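Forkhead-associated 1 (Saccharomyces cerevisiae, PDB 6C4U) is a forkhead-associated domain engineered to bind a phosphothreonine peptide of the human transcription factor c-Myc. Local coordinates at residues Ile119-Lys122 and Phe123-Leu127; Arg42-Cys46 and Asp47-Gly51. One frame throughout, in Å; residues are numbered along the deposited sequence.

Both interactions are local, each within one continuous run of chain, and they lie on opposite sides of the chain's centre, with centres 26 Å apart and nearest atoms about 13 Å apart. Interaction 1 is a surface contact, the short helix 121-125 that follows strand 112-119; F123 is its one buried touching residue. Interaction 2 is partly buried, with R42, C46 and Y48 buried where the chain passes from strand 34-41 to strand 48-49. The chemistry follows the setting: main-chain helix bonds and an asparagine cap in 119-127, against a histidine ring packed among proline, glycine and a carbonyl in 42-51, whose R42 also reaches the bound peptide.

Interaction 1: Ile119-Lys122 and Phe123-Leu127; sequences INDK and FKQSL
The side-chain amide of N120 meets the CB of F123, not its ring, at the start of helix 121-125; the two planes are 53° apart and the side chains cross at about a right angle. The amide touches the stem of the phenylalanine: N120 ND2 lies 4.0 Å from F123 CB. With CG anti to the backbone N, the F123 ring is carried away from N120 and toward I24 of helix 24-29 and N3. The second pair of flat groups is the carboxylate of D121 and the amide of Q125, turned 43° from each other. Here the amide nitrogen comes up to an aliphatic carbon, Q125 NE2 to D121 CB at 3.5 Å.

N120 occupies the N-cap. Its OD1 accepts from K122 N at 2.7 Å, the donor standing 45° out of the carbonyl plane, while ND2 donates to the backbone O of I4. One amide thus caps the helix and ties its first turn to the N-terminal strand. The next main-chain link, F123 N to N120 O at 3.4 Å, is weak. The turn then becomes regular: Q125 N reaches D121 O at 3.1 Å, almost straight at hydrogen. S126 N meets K122 O at 3.0 Å, and S126 is where the chain leaves helical angles.

K124 has an extended chain whose NZ bonds to OD1 of N70 and stays 6.0 Å from D121 OD1, too far for a salt bridge. The contact therefore depends chiefly on main-chain bonds and the neutral cap, and any attraction between these opposite charges is likely to be modest.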
ATOM      1  N   ILE F 119      -2.210  -9.342   6.541  1.00 88.60           N
ATOM      2  CA  ILE F 119      -2.856  -8.494   7.492  1.00 91.16           C
ATOM      3  C   ILE F 119      -2.830  -9.217   8.837  1.00 98.26           C
ATOM      4  O   ILE F 119      -3.341 -10.320   8.969  1.00116.63           O
ATOM      5  CB  ILE F 119      -4.286  -8.137   7.112  1.00 85.96           C
ATOM      6  CG1 ILE F 119      -4.287  -7.493   5.708  1.00 83.99           C
ATOM      7  CG2 ILE F 119      -4.915  -7.208   8.148  1.00 94.93           C
ATOM      8  CD1 ILE F 119      -5.680  -7.166   5.038  1.00 85.61           C
ATOM      9  N   ASN F 120      -2.217  -8.578   9.836  1.00 97.43           N
ATOM     10  CA  ASN F 120      -2.133  -9.125  11.176  1.00104.60           C
ATOM     11  C   ASN F 120      -3.498  -9.000  11.865  1.00113.86           C
ATOM     12  O   ASN F 120      -3.892  -7.900  12.289  1.00149.03           O
ATOM     13  CB  ASN F 120      -1.056  -8.406  11.985  1.00101.63           C
ATOM     14  CG  ASN F 120      -1.025  -8.835  13.454  1.00112.78           C
ATOM     15  OD1 ASN F 120      -1.695  -9.791  13.850  1.00116.63           O
ATOM     16  ND2 ASN F 120      -0.262  -8.126  14.272  1.00130.30           N
ATOM     17  N   ASP F 121      -4.196 -10.135  11.980  1.00105.48           N
ATOM     18  CA  ASP F 121      -5.475 -10.176  12.686  1.00115.85           C
ATOM     19  C   ASP F 121      -5.388  -9.832  14.168  1.00120.14           C
ATOM     20  O   ASP F 121      -6.344  -9.323  14.718  1.00123.84           O
ATOM     21  CB  ASP F 121      -6.145 -11.535  12.510  1.00122.43           C
ATOM     22  CG  ASP F 121      -7.016 -11.576  11.276  1.00137.05           C
ATOM     23  OD1 ASP F 121      -8.107 -10.950  11.299  1.00142.13           O
ATOM     24  OD2 ASP F 121      -6.604 -12.227  10.298  1.00154.78           O
ATOM     25  N   LYS F 122      -4.254 -10.099  14.797  1.00121.52           N
ATOM     26  CA  LYS F 122      -4.077  -9.853  16.239  1.00138.59           C
ATOM     27  C   LYS F 122      -4.172  -8.363  16.565  1.00132.46           C
ATOM     28  O   LYS F 122      -4.612  -7.996  17.655  1.00156.83           O
ATOM     29  CB  LYS F 122      -2.755 -10.444  16.779  1.00146.64           C
ATOM     30  CG  LYS F 122      -2.635 -11.954  16.589  1.00150.73           C
ATOM     31  CD  LYS F 122      -1.276 -12.471  16.100  1.00146.62           C
ATOM     32  CE  LYS F 122      -1.399 -13.929  15.631  1.00136.67           C
ATOM     33  NZ  LYS F 122      -0.647 -14.301  14.378  1.00130.57           N
ATOM     34  N   PHE F 123      -3.783  -7.519  15.619  1.00121.81           N
ATOM     35  CA  PHE F 123      -3.910  -6.064  15.779  1.00112.78           C
ATOM     36  C   PHE F 123      -5.362  -5.594  15.719  1.00111.32           C
ATOM     37  O   PHE F 123      -5.783  -4.776  16.537  1.00118.94           O
ATOM     38  CB  PHE F 123      -3.117  -5.345  14.699  1.00105.92           C
ATOM     39  CG  PHE F 123      -3.205  -3.856  14.775  1.00 96.03           C
ATOM     40  CD1 PHE F 123      -2.336  -3.149  15.582  1.00 98.98           C
ATOM     41  CD2 PHE F 123      -4.133  -3.163  14.021  1.00 86.02           C
ATOM     42  CE1 PHE F 123      -2.384  -1.765  15.650  1.00 98.10           C
ATOM     43  CE2 PHE F 123      -4.213  -1.780  14.084  1.00 82.63           C
ATOM     44  CZ  PHE F 123      -3.339  -1.079  14.907  1.00 88.47           C
ATOM     45  N   LYS F 124      -6.095  -6.072  14.726  1.00107.73           N
ATOM     46  CA  LYS F 124      -7.514  -5.757  14.572  1.00114.60           C
ATOM     47  C   LYS F 124      -8.271  -6.119  15.844  1.00128.93           C
ATOM     48  O   LYS F 124      -8.967  -5.291  16.423  1.00142.15           O
ATOM     49  CB  LYS F 124      -8.114  -6.497  13.356  1.00108.65           C
ATOM     50  CG  LYS F 124      -9.571  -6.196  13.101  1.00109.62           C
ATOM     51  CD  LYS F 124     -10.009  -6.449  11.656  1.00119.28           C
ATOM     52  CE  LYS F 124     -11.413  -5.903  11.460  1.00129.35           C
ATOM     53  NZ  LYS F 124     -12.131  -6.603  10.333  1.00132.91           N
ATOM     54  N   GLN F 125      -8.102  -7.361  16.281  1.00148.42           N
ATOM     55  CA  GLN F 125      -8.777  -7.860  17.491  1.00146.11           C
ATOM     56  C   GLN F 125      -8.311  -7.105  18.727  1.00142.93           C
ATOM     57  O   GLN F 125      -9.116  -6.867  19.622  1.00165.08           O
ATOM     58  CB  GLN F 125      -8.619  -9.387  17.638  1.00145.02           C
ATOM     59  CG  GLN F 125      -9.399 -10.202  16.586  1.00143.83           C
ATOM     60  CD  GLN F 125      -8.797 -11.571  16.276  1.00148.07           C
ATOM     61  OE1 GLN F 125      -8.489 -12.360  17.173  1.00150.45           O
ATOM     62  NE2 GLN F 125      -8.649 -11.863  14.995  1.00145.73           N
ATOM     63  N   SER F 126      -7.052  -6.698  18.764  1.00125.47           N
ATOM     64  CA  SER F 126      -6.555  -5.789  19.821  1.00131.17           C
ATOM     65  C   SER F 126      -7.331  -4.391  19.951  1.00149.73           C
ATOM     66  O   SER F 126      -6.851  -3.229  19.828  1.00136.49           O
ATOM     67  CB  SER F 126      -5.030  -5.633  19.722  1.00127.83           C
ATOM     68  OG  SER F 126      -4.594  -4.642  20.639  1.00132.67           O
ATOM     69  N   LEU F 127      -8.548  -4.566  20.482  1.00165.00           N
ATOM     70  CA  LEU F 127      -9.457  -3.509  20.926  1.00154.42           C
ATOM     71  C   LEU F 127      -9.143  -3.483  22.462  1.00163.77           C
ATOM     72  O   LEU F 127     -10.021  -3.366  23.296  1.00143.95           O
ATOM     73  CB  LEU F 127     -10.926  -3.922  20.680  1.00133.18           C
ATOM     74  CG  LEU F 127     -11.390  -4.445  19.334  1.00125.42           C
ATOM     75  CD1 LEU F 127     -12.717  -5.157  19.494  1.00112.46           C
ATOM     76  CD2 LEU F 127     -11.498  -3.317  18.327  1.00130.53           C
TER

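Interaction 2: Arg42-Cys46 and Asp47-Gly51; sequences RNPAC and DYHLG
H49, R42 and C46 carry this contact. The imidazole of H49 sits between P44 and G51: P44 CB lies 4.2 Å from the ring centroid and 15° off its normal, a CH-pi contact, while G51 N stands 3.5 Å above the centre of the opposite face. At the ring edge, H49 NE2 gives R42 O a weak hydrogen bond of 2.7 Å, bent to 126° at hydrogen, and has a second weak partner in N52. The H49 ring reaches P44 because its chi1 of -171° swings CG to the side of the carbonyl carbon, away from the backbone N. Were H49 replaced by alanine, R42 O would probably lose this weak donor, and a gap would be likely to open between P44 and G51.

The intervening chain forms a type I beta turn from N43 to C46, joined to an Asx turn in which N43 OD1 accepts from A45 N at 2.8 Å; together they lead strand 34-41 into strand 48-49 of the FHA domain. C46 CB packs 3.6 Å from Y48 O, and its side chain also touches T39. R42 CA makes a CA-H...O contact of 3.5 Å with G51 O, whereas its guanidinium leads away from this turn, NE bonding to V56 O and the side chain packing on the backbone of the bound peptide.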
ATOM      1  N   ARG F  42       7.995   5.822  -6.006  1.00105.48           N
ATOM      2  CA  ARG F  42       9.362   5.984  -6.498  1.00109.67           C
ATOM      3  C   ARG F  42      10.199   6.906  -5.602  1.00110.50           C
ATOM      4  O   ARG F  42      11.415   6.744  -5.501  1.00128.57           O
ATOM      5  CB  ARG F  42       9.348   6.497  -7.950  1.00110.43           C
ATOM      6  CG  ARG F  42      10.684   7.020  -8.463  1.00119.99           C
ATOM      7  CD  ARG F  42      10.765   7.034  -9.975  1.00128.49           C
ATOM      8  NE  ARG F  42       9.623   7.690 -10.617  1.00132.84           N
ATOM      9  CZ  ARG F  42       9.499   9.001 -10.827  1.00137.90           C
ATOM     10  NH1 ARG F  42      10.440   9.870 -10.443  1.00140.36           N
ATOM     11  NH2 ARG F  42       8.398   9.462 -11.428  1.00123.62           N
ATOM     12  N   ASN F  43       9.544   7.877  -4.968  1.00 97.76           N
ATOM     13  CA  ASN F  43      10.226   8.843  -4.130  1.00 97.33           C
ATOM     14  C   ASN F  43      10.545   8.139  -2.819  1.00 93.48           C
ATOM     15  O   ASN F  43       9.625   7.690  -2.128  1.00114.13           O
ATOM     16  CB  ASN F  43       9.321  10.057  -3.879  1.00116.00           C
ATOM     17  CG  ASN F  43      10.005  11.169  -3.084  1.00118.66           C
ATOM     18  OD1 ASN F  43      10.829  10.933  -2.202  1.00110.32           O
ATOM     19  ND2 ASN F  43       9.664  12.399  -3.419  1.00122.50           N
ATOM     20  N   PRO F  44      11.827   8.061  -2.452  1.00 90.81           N
ATOM     21  CA  PRO F  44      12.209   7.387  -1.202  1.00 97.75           C
ATOM     22  C   PRO F  44      11.733   8.064   0.081  1.00102.96           C
ATOM     23  O   PRO F  44      11.916   7.501   1.164  1.00102.30           O
ATOM     24  CB  PRO F  44      13.732   7.386  -1.254  1.00 98.27           C
ATOM     25  CG  PRO F  44      14.066   8.573  -2.086  1.00106.18           C
ATOM     26  CD  PRO F  44      13.002   8.609  -3.147  1.00 98.33           C
ATOM     27  N   ALA F  45      11.158   9.264  -0.033  1.00107.81           N
ATOM     28  CA  ALA F  45      10.421   9.884   1.069  1.00112.04           C
ATOM     29  C   ALA F  45       9.240   9.053   1.522  1.00106.48           C
ATOM     30  O   ALA F  45       8.823   9.185   2.676  1.00104.38           O
ATOM     31  CB  ALA F  45       9.920  11.261   0.661  1.00128.77           C
ATOM     32  N   CYS F  46       8.694   8.231   0.613  1.00 96.34           N
ATOM     33  CA  CYS F  46       7.575   7.344   0.923  1.00 91.63           C
ATOM     34  C   CYS F  46       7.888   6.376   2.045  1.00 88.96           C
ATOM     35  O   CYS F  46       9.043   6.184   2.421  1.00 91.29           O
ATOM     36  CB  CYS F  46       7.169   6.544  -0.316  1.00 91.62           C
ATOM     37  SG  CYS F  46       6.536   7.527  -1.706  1.00 95.85           S
ATOM     38  N   ASP F  47       6.844   5.778   2.601  1.00 90.42           N
ATOM     39  CA  ASP F  47       7.028   4.771   3.634  1.00 97.57           C
ATOM     40  C   ASP F  47       7.644   3.488   3.054  1.00 90.83           C
ATOM     41  O   ASP F  47       8.457   2.847   3.709  1.00102.40           O
ATOM     42  CB  ASP F  47       5.701   4.477   4.327  1.00104.49           C
ATOM     43  CG  ASP F  47       5.184   5.672   5.102  1.00102.05           C
ATOM     44  OD1 ASP F  47       5.640   5.861   6.257  1.00103.91           O
ATOM     45  OD2 ASP F  47       4.317   6.392   4.575  1.00 96.97           O
ATOM     46  N   TYR F  48       7.250   3.126   1.834  1.00 85.86           N
ATOM     47  CA  TYR F  48       7.789   1.967   1.122  1.00 85.10           C
ATOM     48  C   TYR F  48       8.334   2.450  -0.198  1.00 92.74           C
ATOM     49  O   TYR F  48       7.594   2.992  -1.019  1.00 79.49           O
ATOM     50  CB  TYR F  48       6.680   0.956   0.842  1.00 87.58           C
ATOM     51  CG  TYR F  48       7.142  -0.424   0.419  1.00 85.08           C
ATOM     52  CD1 TYR F  48       7.568  -1.349   1.351  1.00 92.16           C
ATOM     53  CD2 TYR F  48       7.074  -0.827  -0.911  1.00 80.97           C
ATOM     54  CE1 TYR F  48       7.970  -2.641   0.949  1.00 93.66           C
ATOM     55  CE2 TYR F  48       7.410  -2.105  -1.305  1.00 82.06           C
ATOM     56  CZ  TYR F  48       7.914  -2.992  -0.387  1.00 89.46           C
ATOM     57  OH  TYR F  48       8.260  -4.275  -0.730  1.00103.82           O
ATOM     58  N   HIS F  49       9.632   2.265  -0.409  1.00103.68           N
ATOM     59  CA  HIS F  49      10.241   2.682  -1.661  1.00100.95           C
ATOM     60  C   HIS F  49      10.013   1.576  -2.677  1.00100.34           C
ATOM     61  O   HIS F  49      10.523   0.470  -2.515  1.00114.34           O
ATOM     62  CB  HIS F  49      11.720   2.961  -1.459  1.00102.57           C
ATOM     63  CG  HIS F  49      12.369   3.589  -2.645  1.00117.82           C
ATOM     64  ND1 HIS F  49      13.613   3.214  -3.104  1.00130.48           N
ATOM     65  CD2 HIS F  49      11.935   4.562  -3.485  1.00129.47           C
ATOM     66  CE1 HIS F  49      13.922   3.944  -4.163  1.00137.95           C
ATOM     67  NE2 HIS F  49      12.917   4.763  -4.417  1.00137.31           N
ATOM     68  N   LEU F  50       9.223   1.858  -3.706  1.00 95.87           N
ATOM     69  CA  LEU F  50       9.037   0.911  -4.807  1.00 94.65           C
ATOM     70  C   LEU F  50      10.237   0.829  -5.750  1.00110.43           C
ATOM     71  O   LEU F  50      10.254  -0.019  -6.632  1.00117.93           O
ATOM     72  CB  LEU F  50       7.782   1.254  -5.611  1.00 86.88           C
ATOM     73  CG  LEU F  50       6.454   1.178  -4.860  1.00 90.12           C
ATOM     74  CD1 LEU F  50       5.298   1.609  -5.741  1.00 90.96           C
ATOM     75  CD2 LEU F  50       6.199  -0.245  -4.392  1.00 91.12           C
ATOM     76  N   GLY F  51      11.208   1.725  -5.586  1.00115.86           N
ATOM     77  CA  GLY F  51      12.439   1.717  -6.372  1.00116.43           C
ATOM     78  C   GLY F  51      12.417   2.825  -7.410  1.00122.42           C
ATOM     79  O   GLY F  51      11.351   3.347  -7.736  1.00138.55           O
TER